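Local coordinates for protein terminal oxygenase component of carbazole (Janthinobacterium sp., PDB 7BUG) that catalyses, as the terminal oxygenase of a multicomponent dioxygenase, the angular dioxygenation of carbazole at its C-9a and C-1 positions, at residues E128-V133 with P151-D156; M158-K163 with F297-K302. All blocks are in the same frame, centred on the assembly; numbering follows the deposited sequence. Where two conformers were deposited one is given.

Contact 1 of 2, residues E128-V133 with P151-D156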
loop_
_atom_site.group_PDB
_atom_site.type_symbol
_atom_site.label_atom_id
_atom_site.label_comp_id
_atom_site.label_asym_id
_atom_site.label_seq_id
_atom_site.Cartn_x
_atom_site.Cartn_y
_atom_site.Cartn_z
ATOM N N GLU A 128 17.275 32.043 -9.404
ATOM C CA GLU A 128 16.415 32.697 -8.394
ATOM C C GLU A 128 15.852 33.965 -9.001
ATOM O O GLU A 128 16.610 34.676 -9.662
ATOM C CB GLU A 128 17.255 33.101 -7.189
ATOM C CG GLU A 128 18.020 31.977 -6.625
ATOM C CD GLU A 128 18.620 32.416 -5.329
ATOM O OE1 GLU A 128 19.814 32.785 -5.335
ATOM O OE2 GLU A 128 17.885 32.408 -4.365
ATOM N N ALA A 129 14.563 34.206 -8.858
ATOM C CA ALA A 129 13.916 35.440 -9.298
ATOM C C ALA A 129 12.808 35.755 -8.313
ATOM O O ALA A 129 12.066 34.838 -7.952
ATOM C CB ALA A 129 13.375 35.273 -10.665
ATOM N N LYS A 130 12.747 36.978 -7.842
ATOM C CA LYS A 130 11.672 37.440 -6.919
ATOM C C LYS A 130 11.652 36.609 -5.625
ATOM O O LYS A 130 10.565 36.365 -5.104
ATOM C CB LYS A 130 10.326 37.417 -7.649
ATOM C CG LYS A 130 10.265 38.286 -8.890
ATOM C CD LYS A 130 10.715 39.706 -8.581
ATOM C CE LYS A 130 10.103 40.754 -9.473
ATOM N NZ LYS A 130 10.616 42.103 -9.134
ATOM N N GLY A 131 12.818 36.179 -5.146
ATOM C CA GLY A 131 12.951 35.374 -3.931
ATOM C C GLY A 131 12.380 33.981 -4.093
ATOM O O GLY A 131 12.219 33.322 -3.082
ATOM N N CYS A 132 12.199 33.514 -5.343
ATOM C CA CYS A 132 11.711 32.135 -5.635
ATOM C C CYS A 132 12.794 31.358 -6.363
ATOM O O CYS A 132 13.472 31.917 -7.274
ATOM C CB CYS A 132 10.448 32.152 -6.476
ATOM S SG CYS A 132 9.120 33.140 -5.729
ATOM N N VAL A 133 12.927 30.073 -6.034
ATOM C CA VAL A 133 13.937 29.200 -6.665
ATOM C C VAL A 133 13.250 28.396 -7.763
ATOM O O VAL A 133 12.372 27.584 -7.422
ATOM C CB VAL A 133 14.584 28.267 -5.632
ATOM C CG1 VAL A 133 15.539 27.262 -6.264
ATOM C CG2 VAL A 133 15.264 29.061 -4.530
ATOM N N PRO A 151 2.622 36.930 -17.177
ATOM C CA PRO A 151 2.972 38.342 -17.358
ATOM C C PRO A 151 2.962 39.095 -16.009
ATOM O O PRO A 151 2.116 38.814 -15.152
ATOM C CB PRO A 151 1.873 38.880 -18.286
ATOM C CG PRO A 151 1.235 37.678 -18.920
ATOM C CD PRO A 151 1.436 36.533 -17.939
ATOM N N ASN A 152 3.916 40.025 -15.859
ATOM C CA ASN A 152 4.108 40.979 -14.724
ATOM C C ASN A 152 4.832 40.318 -13.552
ATOM O O ASN A 152 5.266 41.022 -12.675
ATOM C CB ASN A 152 2.802 41.696 -14.324
ATOM C CG ASN A 152 2.189 42.436 -15.510
ATOM O OD1 ASN A 152 1.292 41.931 -16.171
ATOM N ND2 ASN A 152 2.767 43.578 -15.870
ATOM N N PHE A 153 4.936 38.982 -13.480
ATOM C CA PHE A 153 5.594 38.334 -12.336
ATOM C C PHE A 153 7.025 38.843 -12.188
ATOM O O PHE A 153 7.459 39.084 -11.043
ATOM C CB PHE A 153 5.584 36.823 -12.479
ATOM C CG PHE A 153 6.237 36.104 -11.328
ATOM C CD1 PHE A 153 5.552 35.957 -10.139
ATOM C CD2 PHE A 153 7.536 35.621 -11.408
ATOM C CE1 PHE A 153 6.137 35.321 -9.055
ATOM C CE2 PHE A 153 8.129 35.010 -10.321
ATOM C CZ PHE A 153 7.398 34.816 -9.159
ATOM N N LEU A 154 7.726 39.046 -13.313
ATOM C CA LEU A 154 9.145 39.489 -13.289
ATOM C C LEU A 154 9.286 41.020 -13.437
ATOM O O LEU A 154 10.429 41.489 -13.593
ATOM C CB LEU A 154 9.901 38.753 -14.392
ATOM C CG LEU A 154 9.981 37.235 -14.228
ATOM C CD1 LEU A 154 10.633 36.604 -15.455
ATOM C CD2 LEU A 154 10.724 36.837 -12.965
ATOM N N ASP A 155 8.216 41.799 -13.383
ATOM C CA ASP A 155 8.342 43.292 -13.437
ATOM C C ASP A 155 9.375 43.734 -12.397
ATOM O O ASP A 155 9.289 43.271 -11.266
ATOM C CB ASP A 155 6.992 43.987 -13.255
ATOM C CG ASP A 155 6.125 43.887 -14.491
ATOM O OD1 ASP A 155 6.615 43.320 -15.487
ATOM O OD2 ASP A 155 4.955 44.334 -14.428
ATOM N N ASP A 156 10.238 44.709 -12.731
ATOM C CA ASP A 156 11.265 45.237 -11.805
ATOM C C ASP A 156 10.623 45.565 -10.443
ATOM O O ASP A 156 11.270 45.299 -9.413
ATOM C CB ASP A 156 11.957 46.475 -12.393
ATOM C CG ASP A 156 13.049 47.050 -11.499
ATOM O OD1 ASP A 156 13.920 46.257 -11.063
ATOM O OD2 ASP A 156 13.001 48.284 -11.196
#
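The ammonium group of Lys130 is gripped by two backbone carbonyls: NZ gives a 2.8 Å hydrogen bond to Asp155 O and another to the carbonyl of Met158, at the start of the next strand. NZ meets Asp155 O somewhat out of the carbonyl plane. Lys130 was modelled in two conformers, and this grip belongs to the one described. A bend at chi2 (-52°) swings CD and CE alongside the carbonyl of Phe153; CE lies 3.5 Å from Phe153 O, a buried oxygen with no hydrogen-bond partner in the model. The side chains of Lys130 and Phe153 pass one another, heading opposite ways, with Lys130 CG coming within 4.2 Å of ring atom CE2.

Lys130 stands at a type I' turn from Ala129 to Cys132, the tight two-residue turn of a beta hairpin, and both middle residues have positive phi. The hairpin belongs to the six-stranded antiparallel sheet of the Rieske part of the chain, whereas 151-156 leads into the first strand of the catalytic sheet, so the contact bridges the two.

The ring of Phe153, set opposite the main-chain nitrogen by chi1 (-180°), reaches the hairpin with its CZ end. Cys132 SG meets the ring edge, near its plane, 4.2 Å from CZ, while Trp285 and Phe283 make edge-to-face contacts with the same ring. Beside it, Leu154 CD2 rests on Ala129 CB at 3.8 Å. The 151-156 loop has its own brace: a type I turn runs from Asn152 to Asp155, and Asn152 ND2 donates a nearly straight 2.7 Å bond (168°) to the syn side of Asp155 OD2. Asp156 OD1 stays 5.6 Å from Lys130 NZ, near enough that its charge may favour the ammonium without touching it.

Contact 2 of 2, residues M158-K163 with F297-K302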
loop_
_atom_site.group_PDB
_atom_site.type_symbol
_atom_site.label_atom_id
_atom_site.label_comp_id
_atom_site.label_asym_id
_atom_site.label_seq_id
_atom_site.Cartn_x
_atom_site.Cartn_y
_atom_site.Cartn_z
ATOM N N MET A 158 7.701 44.669 -9.049
ATOM C CA MET A 158 6.765 43.686 -8.444
ATOM C C MET A 158 7.441 42.971 -7.270
ATOM O O MET A 158 8.511 42.355 -7.445
ATOM C CB MET A 158 6.318 42.682 -9.503
ATOM C CG MET A 158 5.250 41.733 -8.979
ATOM S SD MET A 158 3.648 42.529 -8.770
ATOM C CE MET A 158 3.192 42.973 -10.444
ATOM N N GLU A 159 6.918 43.168 -6.057
ATOM C CA GLU A 159 7.399 42.482 -4.839
ATOM C C GLU A 159 6.549 41.223 -4.662
ATOM O O GLU A 159 5.282 41.314 -4.718
ATOM C CB GLU A 159 7.372 43.392 -3.612
ATOM C CG GLU A 159 8.427 44.483 -3.692
ATOM C CD GLU A 159 9.855 43.986 -3.888
ATOM O OE1 GLU A 159 10.270 43.031 -3.186
ATOM O OE2 GLU A 159 10.578 44.601 -4.724
ATOM N N ILE A 160 7.250 40.118 -4.539
ATOM C CA ILE A 160 6.619 38.785 -4.420
ATOM C C ILE A 160 6.834 38.260 -3.011
ATOM O O ILE A 160 7.962 38.239 -2.513
ATOM C CB ILE A 160 7.200 37.855 -5.483
ATOM C CG1 ILE A 160 6.822 38.273 -6.912
ATOM C CG2 ILE A 160 6.808 36.425 -5.167
ATOM C CD1 ILE A 160 5.344 38.339 -7.227
ATOM N N LEU A 161 5.752 37.778 -2.416
ATOM C CA LEU A 161 5.797 37.126 -1.106
ATOM C C LEU A 161 4.933 35.868 -1.228
ATOM O O LEU A 161 3.946 35.911 -1.955
ATOM C CB LEU A 161 5.275 38.095 -0.051
ATOM C CG LEU A 161 6.181 39.299 0.222
ATOM C CD1 LEU A 161 5.419 40.341 1.050
ATOM C CD2 LEU A 161 7.422 38.837 0.926
ATOM N N GLY A 162 5.246 34.826 -0.481
ATOM C CA GLY A 162 4.449 33.615 -0.711
ATOM C C GLY A 162 4.472 32.597 0.386
ATOM O O GLY A 162 5.031 32.797 1.496
ATOM N N LYS A 163 3.919 31.453 0.028
ATOM C CA LYS A 163 3.840 30.262 0.875
ATOM C C LYS A 163 3.891 29.024 -0.032
ATOM O O LYS A 163 3.352 29.097 -1.142
ATOM C CB LYS A 163 2.499 30.312 1.608
ATOM C CG LYS A 163 2.333 29.209 2.600
ATOM C CD LYS A 163 0.979 29.205 3.213
ATOM C CE LYS A 163 0.828 27.929 3.994
ATOM N NZ LYS A 163 -0.579 27.784 4.381
ATOM N N PHE A 297 2.452 26.308 -4.757
ATOM C CA PHE A 297 3.452 27.363 -4.589
ATOM C C PHE A 297 2.740 28.689 -4.828
ATOM O O PHE A 297 2.438 29.055 -5.976
ATOM C CB PHE A 297 4.651 27.114 -5.514
ATOM C CG PHE A 297 5.828 28.028 -5.264
ATOM C CD1 PHE A 297 5.923 29.289 -5.807
ATOM C CD2 PHE A 297 6.895 27.563 -4.548
ATOM C CE1 PHE A 297 7.039 30.077 -5.570
ATOM C CE2 PHE A 297 8.024 28.337 -4.289
ATOM C CZ PHE A 297 8.087 29.599 -4.825
ATOM N N GLN A 298 2.342 29.338 -3.727
ATOM C CA GLN A 298 1.401 30.469 -3.782
ATOM C C GLN A 298 2.223 31.766 -3.623
ATOM O O GLN A 298 3.117 31.785 -2.714
ATOM C CB GLN A 298 0.456 30.433 -2.579
ATOM C CG GLN A 298 -0.634 29.395 -2.608
ATOM C CD GLN A 298 -1.324 29.402 -1.247
ATOM O OE1 GLN A 298 -0.681 29.220 -0.217
ATOM N NE2 GLN A 298 -2.607 29.713 -1.255
ATOM N N THR A 299 1.979 32.772 -4.456
ATOM C CA THR A 299 2.634 34.092 -4.331
ATOM C C THR A 299 1.601 35.201 -4.497
ATOM O O THR A 299 0.615 35.014 -5.188
ATOM C CB THR A 299 3.774 34.322 -5.340
ATOM O OG1 THR A 299 3.224 34.507 -6.638
ATOM C CG2 THR A 299 4.786 33.188 -5.359
ATOM N N LEU A 300 1.818 36.300 -3.765
ATOM C CA LEU A 300 1.083 37.554 -3.984
ATOM C C LEU A 300 2.116 38.599 -4.387
ATOM O O LEU A 300 3.202 38.669 -3.761
ATOM C CB LEU A 300 0.366 38.005 -2.705
ATOM C CG LEU A 300 -0.690 37.032 -2.176
ATOM C CD1 LEU A 300 -1.303 37.599 -0.886
ATOM C CD2 LEU A 300 -1.767 36.801 -3.203
ATOM N N GLY A 301 1.768 39.338 -5.405
ATOM C CA GLY A 301 2.626 40.411 -5.912
ATOM C C GLY A 301 2.001 41.767 -5.709
ATOM O O GLY A 301 0.797 41.898 -5.962
ATOM N N LYS A 302 2.827 42.752 -5.351
ATOM C CA LYS A 302 2.366 44.156 -5.307
ATOM C C LYS A 302 3.508 45.027 -5.794
ATOM O O LYS A 302 4.624 44.875 -5.308
ATOM C CB LYS A 302 2.037 44.526 -3.863
ATOM C CG LYS A 302 1.452 45.917 -3.696
ATOM C CD LYS A 302 1.084 46.191 -2.254
ATOM C CE LYS A 302 0.240 47.428 -2.072
ATOM N NZ LYS A 302 0.680 48.488 -2.996
#
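Ile160 drapes its side chain over the neighbouring antiparallel strand: CG2 packs 3.7 Å from Thr299 CB, and CD1 lies equally far from Gly301 CA. Cut back to an alanine here, the residue would probably lose its cover over Thr299 CB and Gly301 CA and open a gap against Phe153 and Phe283. Met158 folds back at chi2 and chi3, setting SD 3.5 Å from Lys302 N, a place that a side chain on Gly301 would contest. Gly162 CA sits 3.0 Å from Gln298 O.

Six backbone hydrogen bonds pair Glu159 with Lys302, Leu161 with Leu300 and Lys163 with Gln298; that from Leu300 N to Leu161 O is 2.8 Å long. They put strand 158-167 outermost, within this chain, in the seven-stranded antiparallel sheet of the Bet v 1-like catalytic domain. On the face opposite Ile160, Lys163 CD runs 3.8 Å from Gln298 OE1.

Farther out, Gln298 NE2 bonds the carbonyl of Leu326 and Lys163 NZ forms a salt bridge with Glu327, both in the last turn of helix 307-327. Back on the Ile160 face, Thr299 OG1 bonds Phe283 O. Main-chain bonds thus join the strands, while polar side-chain ends tie them to helix and next strand.

In the fold
Contacts 1 and 2 follow one another along the chain and touch, their centres about 9 Å apart. Besides the bond of Lys130 to Met158, the joint is apolar: the hairpin, residues 151-156 and the edge strand meet at Ile160, whose CD1 packs 3.6 Å from Phe153 CE1 and whose CG1 lies 3.7 Å from Lys130 CB. Asn152 O is 3.6 Å from Met158 CE. Contact 1 lies away from the metal centres, though the side chain of Leu154 is about 4 Å from a bound 2-methoxyethanol. Contact 2 is the nearer to the iron held by His183, His187 and Asp333: the side chain of Gln298 is about 9 Å from the metal and about 7 Å from that of Asp333.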